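Long-range contacts in adhesin (PDB 5MY7), which probably serves as a surface adhesin of Neisseria meningitidis and is thought to act as an inhibitor of lysozyme: residues A[88-94]-A[106-112]; A[36-42]-A[117-123]; A[31-35]-A[101-105]. One frame throughout, in Å; residues are numbered along the deposited sequence.

Contact 1. Residues A[88-94]-A[106-112]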
# COMPACT_ATOMS: atom_id res chain seq x y z
N GLY A 88 1.87 13.82 -6.36
CA GLY A 88 2.09 14.75 -5.25
C GLY A 88 1.93 14.22 -3.84
O GLY A 88 2.32 14.92 -2.87
N GLY A 89 1.34 13.05 -3.72
CA GLY A 89 1.22 12.35 -2.47
C GLY A 89 2.15 11.12 -2.37
O GLY A 89 2.96 10.79 -3.26
N TYR A 90 2.00 10.41 -1.26
CA TYR A 90 2.64 9.09 -1.10
C TYR A 90 1.99 8.10 -2.07
O TYR A 90 0.75 8.15 -2.31
CB TYR A 90 2.54 8.57 0.36
CG TYR A 90 3.48 9.30 1.32
CD1 TYR A 90 3.10 10.48 1.95
CD2 TYR A 90 4.73 8.77 1.63
CE1 TYR A 90 3.96 11.14 2.82
CE2 TYR A 90 5.60 9.42 2.50
CZ TYR A 90 5.21 10.60 3.09
OH TYR A 90 6.06 11.26 3.97
N VAL A 91 2.79 7.13 -2.55
CA VAL A 91 2.31 6.10 -3.49
C VAL A 91 2.75 4.71 -3.02
O VAL A 91 3.98 4.46 -2.84
CB VAL A 91 2.83 6.38 -4.93
CG1 VAL A 91 2.44 5.25 -5.90
CG2 VAL A 91 2.28 7.73 -5.44
N LEU A 92 1.78 3.82 -2.85
CA LEU A 92 2.03 2.43 -2.46
C LEU A 92 1.88 1.49 -3.66
O LEU A 92 0.86 1.55 -4.36
CB LEU A 92 1.13 2.01 -1.29
CG LEU A 92 1.38 0.62 -0.64
CD1 LEU A 92 0.90 0.64 0.81
CD2 LEU A 92 0.74 -0.58 -1.34
N GLY A 93 2.88 0.63 -3.89
CA GLY A 93 2.81 -0.40 -4.93
C GLY A 93 2.91 -1.82 -4.36
O GLY A 93 3.70 -2.08 -3.41
N THR A 94 2.05 -2.71 -4.86
CA THR A 94 1.95 -4.10 -4.40
C THR A 94 1.49 -5.01 -5.53
O THR A 94 1.46 -4.58 -6.69
CB THR A 94 1.06 -4.21 -3.15
OG1 THR A 94 1.20 -5.52 -2.55
CG2 THR A 94 -0.39 -3.91 -3.44
N PRO A 106 4.30 -8.59 -1.18
CA PRO A 106 5.26 -7.58 -0.75
C PRO A 106 4.73 -6.17 -1.08
O PRO A 106 3.86 -6.04 -1.96
CB PRO A 106 6.50 -7.90 -1.58
CG PRO A 106 5.90 -8.37 -2.91
CD PRO A 106 4.63 -9.13 -2.53
N ILE A 107 5.26 -5.12 -0.43
CA ILE A 107 4.91 -3.73 -0.78
C ILE A 107 6.13 -2.82 -0.87
O ILE A 107 7.23 -3.15 -0.36
CB ILE A 107 3.86 -3.09 0.19
CG1 ILE A 107 4.45 -2.67 1.56
CG2 ILE A 107 2.62 -3.95 0.35
CD1 ILE A 107 3.51 -1.77 2.39
N MET A 108 5.94 -1.66 -1.50
CA MET A 108 6.87 -0.52 -1.40
C MET A 108 6.07 0.76 -1.29
O MET A 108 4.91 0.80 -1.77
CB MET A 108 7.84 -0.47 -2.56
CG MET A 108 7.14 -0.31 -3.92
SD MET A 108 8.25 -0.43 -5.35
CE MET A 108 8.99 -2.02 -5.37
N ILE A 109 6.65 1.80 -0.64
CA ILE A 109 6.01 3.13 -0.53
C ILE A 109 7.04 4.18 -0.93
O ILE A 109 8.18 4.24 -0.40
CB ILE A 109 5.46 3.44 0.88
CG1 ILE A 109 4.45 2.36 1.35
CG2 ILE A 109 4.80 4.81 0.93
CD1 ILE A 109 4.00 2.45 2.81
N THR A 110 6.61 5.06 -1.88
CA THR A 110 7.41 6.14 -2.38
C THR A 110 6.84 7.46 -1.85
O THR A 110 5.63 7.67 -1.82
CB THR A 110 7.43 6.12 -3.94
OG1 THR A 110 7.93 4.86 -4.42
CG2 THR A 110 8.32 7.21 -4.48
N ALA A 111 7.75 8.36 -1.43
CA ALA A 111 7.38 9.68 -0.93
C ALA A 111 7.08 10.67 -2.08
O ALA A 111 7.40 10.39 -3.25
CB ALA A 111 8.50 10.19 -0.04
N PRO A 112 6.48 11.83 -1.77
CA PRO A 112 6.21 12.85 -2.81
C PRO A 112 7.45 13.30 -3.61
O PRO A 112 7.30 13.76 -4.76
CB PRO A 112 5.64 14.00 -2.01
CG PRO A 112 4.95 13.36 -0.87
CD PRO A 112 5.84 12.17 -0.48
O HOH W 1 5.88 2.97 -4.59
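Tyr90 and Pro112 meet in a CH-pi contact: the proline CD sits almost over the centre of the phenol ring, with Pro112 CD 3.8 Å from the Tyr90 ring centroid and only 5° off its normal. With CG beside the backbone N (chi1 -75°), the ring also reaches Ala111, where Tyr90 CE2 lies 3.9 Å from Ala111 CB.

Backbone hydrogen bonds come in two reciprocal pairs. Val91 and Thr110 exchange theirs at 3.0 Å (Val91 N to Thr110 O) and 2.9 Å (Thr110 N to Val91 O), and Gly93 does the same with Met108. A water adds to the first pair, donating to Val91 O and also contacting Thr110 OG1. Further along, the Thr94 hydroxyl donates from OG1 to Pro106 O at 2.8 Å.

Apolar contacts gather on the face of Leu92, Ile107 and Ile109. Leu92 CD1 touches Ile107 CD1 at 3.9 Å and Ile109 CG1 at 4.0 Å, and this cluster meets Val46 and Met70 of the other sheet.

Strands 91-94 and 107-110, antiparallel at 160°, are the inner pair of a four-stranded antiparallel meander, whose Leu92 side packs against a second sheet.

Contact 2. Residues A[36-42]-A[117-123]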
# COMPACT_ATOMS: atom_id res chain seq x y z
N TYR A 36 4.34 -4.87 8.36
CA TYR A 36 5.51 -5.15 7.51
C TYR A 36 6.85 -4.78 8.13
O TYR A 36 6.90 -3.86 8.96
CB TYR A 36 5.41 -4.37 6.18
CG TYR A 36 4.15 -4.65 5.36
CD1 TYR A 36 3.00 -3.93 5.58
CD2 TYR A 36 4.16 -5.60 4.32
CE1 TYR A 36 1.83 -4.19 4.83
CE2 TYR A 36 3.03 -5.87 3.57
CZ TYR A 36 1.85 -5.15 3.84
OH TYR A 36 0.70 -5.38 3.11
N VAL A 37 7.91 -5.51 7.73
CA VAL A 37 9.34 -5.16 8.00
C VAL A 37 9.98 -4.94 6.62
O VAL A 37 9.83 -5.77 5.67
CB VAL A 37 10.05 -6.23 8.87
CG1 VAL A 37 9.39 -6.37 10.20
CG2 VAL A 37 10.08 -7.58 8.19
N CYS A 38 10.73 -3.84 6.52
CA CYS A 38 11.33 -3.37 5.27
C CYS A 38 12.85 -3.26 5.37
O CYS A 38 13.45 -3.59 6.44
CB CYS A 38 10.70 -2.02 4.89
SG CYS A 38 8.90 -1.89 5.04
N GLN A 39 13.49 -2.80 4.29
CA GLN A 39 14.95 -2.47 4.31
C GLN A 39 15.29 -1.47 5.42
O GLN A 39 14.44 -0.61 5.76
CB GLN A 39 15.38 -1.86 2.98
CG GLN A 39 15.98 -2.85 2.05
CD GLN A 39 16.53 -2.19 0.81
OE1 GLN A 39 17.07 -1.07 0.85
NE2 GLN A 39 16.43 -2.89 -0.31
N GLN A 40 16.51 -1.63 6.00
CA GLN A 40 17.01 -0.82 7.13
C GLN A 40 16.17 -0.97 8.39
O GLN A 40 16.19 -0.10 9.27
CB GLN A 40 17.11 0.67 6.77
CG GLN A 40 18.00 0.94 5.56
CD GLN A 40 17.84 2.33 4.94
OE1 GLN A 40 17.09 3.19 5.45
NE2 GLN A 40 18.56 2.57 3.82
N GLY A 41 15.42 -2.07 8.47
CA GLY A 41 14.58 -2.30 9.62
C GLY A 41 13.38 -1.41 9.81
O GLY A 41 12.79 -1.38 10.93
N LYS A 42 12.98 -0.70 8.75
CA LYS A 42 11.81 0.15 8.89
C LYS A 42 10.56 -0.73 9.01
O LYS A 42 10.44 -1.82 8.39
CB LYS A 42 11.66 1.14 7.72
CG LYS A 42 12.79 2.15 7.64
CD LYS A 42 12.51 3.34 6.74
CE LYS A 42 11.47 4.26 7.32
NZ LYS A 42 11.04 5.35 6.33
N VAL A 117 10.83 5.27 0.35
CA VAL A 117 11.06 5.41 1.81
C VAL A 117 10.68 4.15 2.60
O VAL A 117 11.07 4.02 3.78
CB VAL A 117 10.40 6.66 2.40
CG1 VAL A 117 11.09 7.93 1.92
CG2 VAL A 117 8.92 6.73 2.14
N PHE A 118 9.93 3.22 2.02
CA PHE A 118 9.73 1.87 2.58
C PHE A 118 9.99 0.90 1.41
O PHE A 118 9.17 0.83 0.44
CB PHE A 118 8.30 1.71 3.14
CG PHE A 118 8.03 2.60 4.36
CD1 PHE A 118 7.59 3.92 4.19
CD2 PHE A 118 8.24 2.15 5.67
CE1 PHE A 118 7.38 4.75 5.28
CE2 PHE A 118 8.02 3.01 6.74
CZ PHE A 118 7.60 4.29 6.55
N LYS A 119 11.11 0.20 1.47
CA LYS A 119 11.63 -0.58 0.32
C LYS A 119 11.64 -2.07 0.66
O LYS A 119 12.02 -2.46 1.79
CB LYS A 119 13.02 -0.04 -0.14
CG LYS A 119 13.51 -0.66 -1.43
CD LYS A 119 14.69 0.11 -2.01
CE LYS A 119 15.21 -0.65 -3.22
NZ LYS A 119 14.14 -0.88 -4.24
N ASP A 120 11.18 -2.91 -0.27
CA ASP A 120 11.29 -4.39 -0.09
C ASP A 120 10.64 -4.87 1.22
O ASP A 120 11.21 -5.67 1.99
CB ASP A 120 12.76 -4.89 -0.11
CG ASP A 120 13.44 -4.77 -1.45
OD1 ASP A 120 12.79 -4.48 -2.47
OD2 ASP A 120 14.67 -5.01 -1.46
N CYS A 121 9.41 -4.42 1.41
CA CYS A 121 8.65 -4.74 2.63
C CYS A 121 7.96 -6.12 2.52
O CYS A 121 7.30 -6.40 1.51
CB CYS A 121 7.61 -3.69 2.90
SG CYS A 121 8.19 -2.00 3.03
N SER A 122 8.09 -6.97 3.54
CA SER A 122 7.35 -8.25 3.59
C SER A 122 6.52 -8.31 4.88
O SER A 122 6.91 -7.73 5.91
CB SER A 122 8.27 -9.47 3.45
OG SER A 122 9.21 -9.39 4.45
N PRO A 123 5.36 -8.98 4.84
CA PRO A 123 4.51 -9.12 6.05
C PRO A 123 5.16 -9.82 7.27
O PRO A 123 5.92 -10.79 7.01
CB PRO A 123 3.30 -9.95 5.53
CG PRO A 123 3.36 -9.86 4.03
CD PRO A 123 4.78 -9.63 3.64
O HOH W 2 12.74 0.66 3.81
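The Phe118 ring carries the Lys42 ammonium over one face and the Cys38 sulfur at its edge. Lys42 NZ stands 3.6 Å above the Phe118 plane, offset toward the rim, a cation-pi contact in which the lysine chain crosses the ring at about a right angle. The bend at chi3 of Lys42 (70°) brings the same NZ to the carbonyl of Val117, with Lys42 NZ 2.9 Å from Val117 O, and the ammonium thus has both a carbonyl acceptor and a ring face as partners. Cys38 SG lies 5.5 Å from the Phe118 centroid in a sulfur-aromatic contact. The Tyr36 ring is met obliquely by Pro123, the last residue modelled: Tyr36 CE2 lies 4.0 Å from Pro123 CG, and the Tyr36 hydroxyl is hydrogen-bonded to that of Tyr48.

Polar flat groups meet near the surface. Gln39 NE2 donates to Asp120 OD2 at 3.0 Å, approaching from above the carboxylate, and the amide and carboxylate planes are 77° apart. Backbone bonds join Val37 and Ser122 in both directions, and the straight bond from Gln39 N to Lys119 O measures 2.9 Å. A water links Gln39 O to Lys119 N.

At the centre Cys38 SG and Cys121 SG are joined covalently at 2.1 Å. This disulfide, a cross-link additional to the main chain, fixes the end of strand 31-37 against strand 116-121 and would be expected to limit their separation.

Contact 3. Residues A[31-35]-A[101-105]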
# COMPACT_ATOMS: atom_id res chain seq x y z
N LYS A 31 -12.32 -3.72 6.45
CA LYS A 31 -10.90 -3.38 6.58
C LYS A 31 -10.08 -4.60 7.00
O LYS A 31 -10.55 -5.42 7.78
CB LYS A 31 -10.72 -2.30 7.66
CG LYS A 31 -11.47 -1.00 7.43
CD LYS A 31 -11.25 -0.05 8.59
CE LYS A 31 -12.08 1.20 8.38
NZ LYS A 31 -11.90 2.11 9.53
N LYS A 32 -8.86 -4.67 6.47
CA LYS A 32 -7.85 -5.67 6.93
C LYS A 32 -6.48 -4.99 7.09
O LYS A 32 -6.05 -4.24 6.21
CB LYS A 32 -7.69 -6.83 5.91
CG LYS A 32 -8.95 -7.61 5.54
CD LYS A 32 -9.49 -8.45 6.70
CE LYS A 32 -10.89 -8.94 6.39
NZ LYS A 32 -11.45 -9.58 7.61
N THR A 33 -5.77 -5.32 8.17
CA THR A 33 -4.49 -4.66 8.49
C THR A 33 -3.33 -5.67 8.41
O THR A 33 -3.46 -6.80 8.91
CB THR A 33 -4.56 -4.00 9.88
OG1 THR A 33 -5.61 -3.00 9.88
CG2 THR A 33 -3.24 -3.33 10.27
N VAL A 34 -2.23 -5.24 7.81
CA VAL A 34 -1.01 -6.04 7.67
C VAL A 34 0.18 -5.23 8.23
O VAL A 34 0.31 -4.02 7.93
CB VAL A 34 -0.71 -6.46 6.19
CG1 VAL A 34 0.55 -7.31 6.09
CG2 VAL A 34 -1.91 -7.17 5.61
N SER A 35 1.02 -5.89 9.07
CA SER A 35 2.27 -5.28 9.56
C SER A 35 3.45 -5.80 8.77
O SER A 35 3.53 -7.01 8.51
CB SER A 35 2.45 -5.57 11.08
OG SER A 35 1.41 -4.94 11.80
N SER A 101 -5.26 -13.42 -1.13
CA SER A 101 -3.93 -13.03 -1.64
C SER A 101 -3.24 -11.91 -0.83
O SER A 101 -2.01 -11.82 -0.78
CB SER A 101 -4.00 -12.57 -3.13
OG SER A 101 -4.19 -11.14 -3.30
N TYR A 102 -4.05 -11.04 -0.23
CA TYR A 102 -3.51 -9.77 0.24
C TYR A 102 -2.40 -9.86 1.31
O TYR A 102 -1.50 -9.03 1.28
CB TYR A 102 -4.66 -8.83 0.69
CG TYR A 102 -5.20 -9.13 2.07
CD1 TYR A 102 -6.16 -10.13 2.28
CD2 TYR A 102 -4.76 -8.41 3.17
CE1 TYR A 102 -6.64 -10.41 3.55
CE2 TYR A 102 -5.21 -8.70 4.44
CZ TYR A 102 -6.16 -9.68 4.62
OH TYR A 102 -6.61 -9.91 5.89
N ARG A 103 -2.47 -10.85 2.22
CA ARG A 103 -1.47 -11.05 3.29
C ARG A 103 -0.16 -11.66 2.83
O ARG A 103 0.75 -11.81 3.62
CB ARG A 103 -2.01 -11.96 4.43
CG ARG A 103 -3.03 -11.30 5.32
CD ARG A 103 -3.21 -12.00 6.67
NE ARG A 103 -4.17 -11.22 7.44
CZ ARG A 103 -3.90 -10.13 8.17
NH1 ARG A 103 -2.65 -9.68 8.32
NH2 ARG A 103 -4.90 -9.49 8.79
N LYS A 104 -0.07 -12.08 1.57
CA LYS A 104 1.17 -12.68 1.04
C LYS A 104 1.93 -11.74 0.10
O LYS A 104 2.95 -12.13 -0.48
CB LYS A 104 0.86 -13.98 0.28
CG LYS A 104 -0.05 -15.00 0.97
CD LYS A 104 -0.92 -15.68 -0.09
CE LYS A 104 -1.75 -16.80 0.47
NZ LYS A 104 -0.90 -17.97 0.84
N GLN A 105 1.44 -10.53 -0.11
CA GLN A 105 2.06 -9.65 -1.09
C GLN A 105 3.17 -8.78 -0.48
O GLN A 105 2.99 -8.28 0.65
CB GLN A 105 1.03 -8.70 -1.75
CG GLN A 105 -0.10 -9.40 -2.50
CD GLN A 105 0.41 -10.46 -3.46
OE1 GLN A 105 1.17 -10.15 -4.36
NE2 GLN A 105 -0.00 -11.72 -3.26
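Tyr102 and Arg103 reach from the loop before strand 107-110 to strand 31-37, an outermost strand of its four-stranded antiparallel sheet. The CB of Tyr102 points toward that strand, and chi1 of 80° sets CG between the backbone N and the carbonyl carbon. From there the ring passes Val34 and then Lys32, two alternate residues of the strand. CD2 and CE2 pass the valine, with Tyr102 CE2 3.8 Å from Val34 CG2. Tyr102 CE2 is also 3.4 Å from Lys32 CB, and CZ meets both CB and CG of that lysine. The hydroxyl ends against the aliphatic stem, with Tyr102 OH 3.3 Å from Lys32 CG, and the lysine chain, bent at chi2, crosses the tyrosine at about a right angle. One face of the ring carries the next residue of the loop: Arg103 CG lies 3.5 Å above the plane of the Tyr102 ring, toward its rim.

That arginine runs extended from CG to NE and slides past Val34 in the opposite direction. Lys32 and Val34 bond through their backbones to strand 43-50, whereas the carbonyl of Thr33, the residue between them, faces the guanidinium. Both terminal nitrogens share this one acceptor near the guanidinium plane through weak hydrogen bonds, Arg103 NH1 to Thr33 O at 3.0 Å and Arg103 NH2 to Thr33 O at 3.1 Å.

In the fold
Contacts 1 and 2, their centres about 12 Å apart, share one sheet: strands 107-110 and 116-121 are neighbours in it. Ile109 faces both Val117 and Phe118 in a classic beta bulge, with probable hydrogen bonds from Ile109 N to Phe118 O and from Val117 N to Ile109 O, each 2.9 Å. Contacts 2 and 3 both use strand 31-37 and lie about 14 Å apart between centres; Pro123 joins them, its CG 3.3 Å from Arg103 O. Contacts 1 and 3, about 16 Å apart, lie on opposite sides of the chain's centre. Pro112, at the Tyr90 end of contact 1, has its side chain about 4 Å (nearest atoms) from a bound sodium ion.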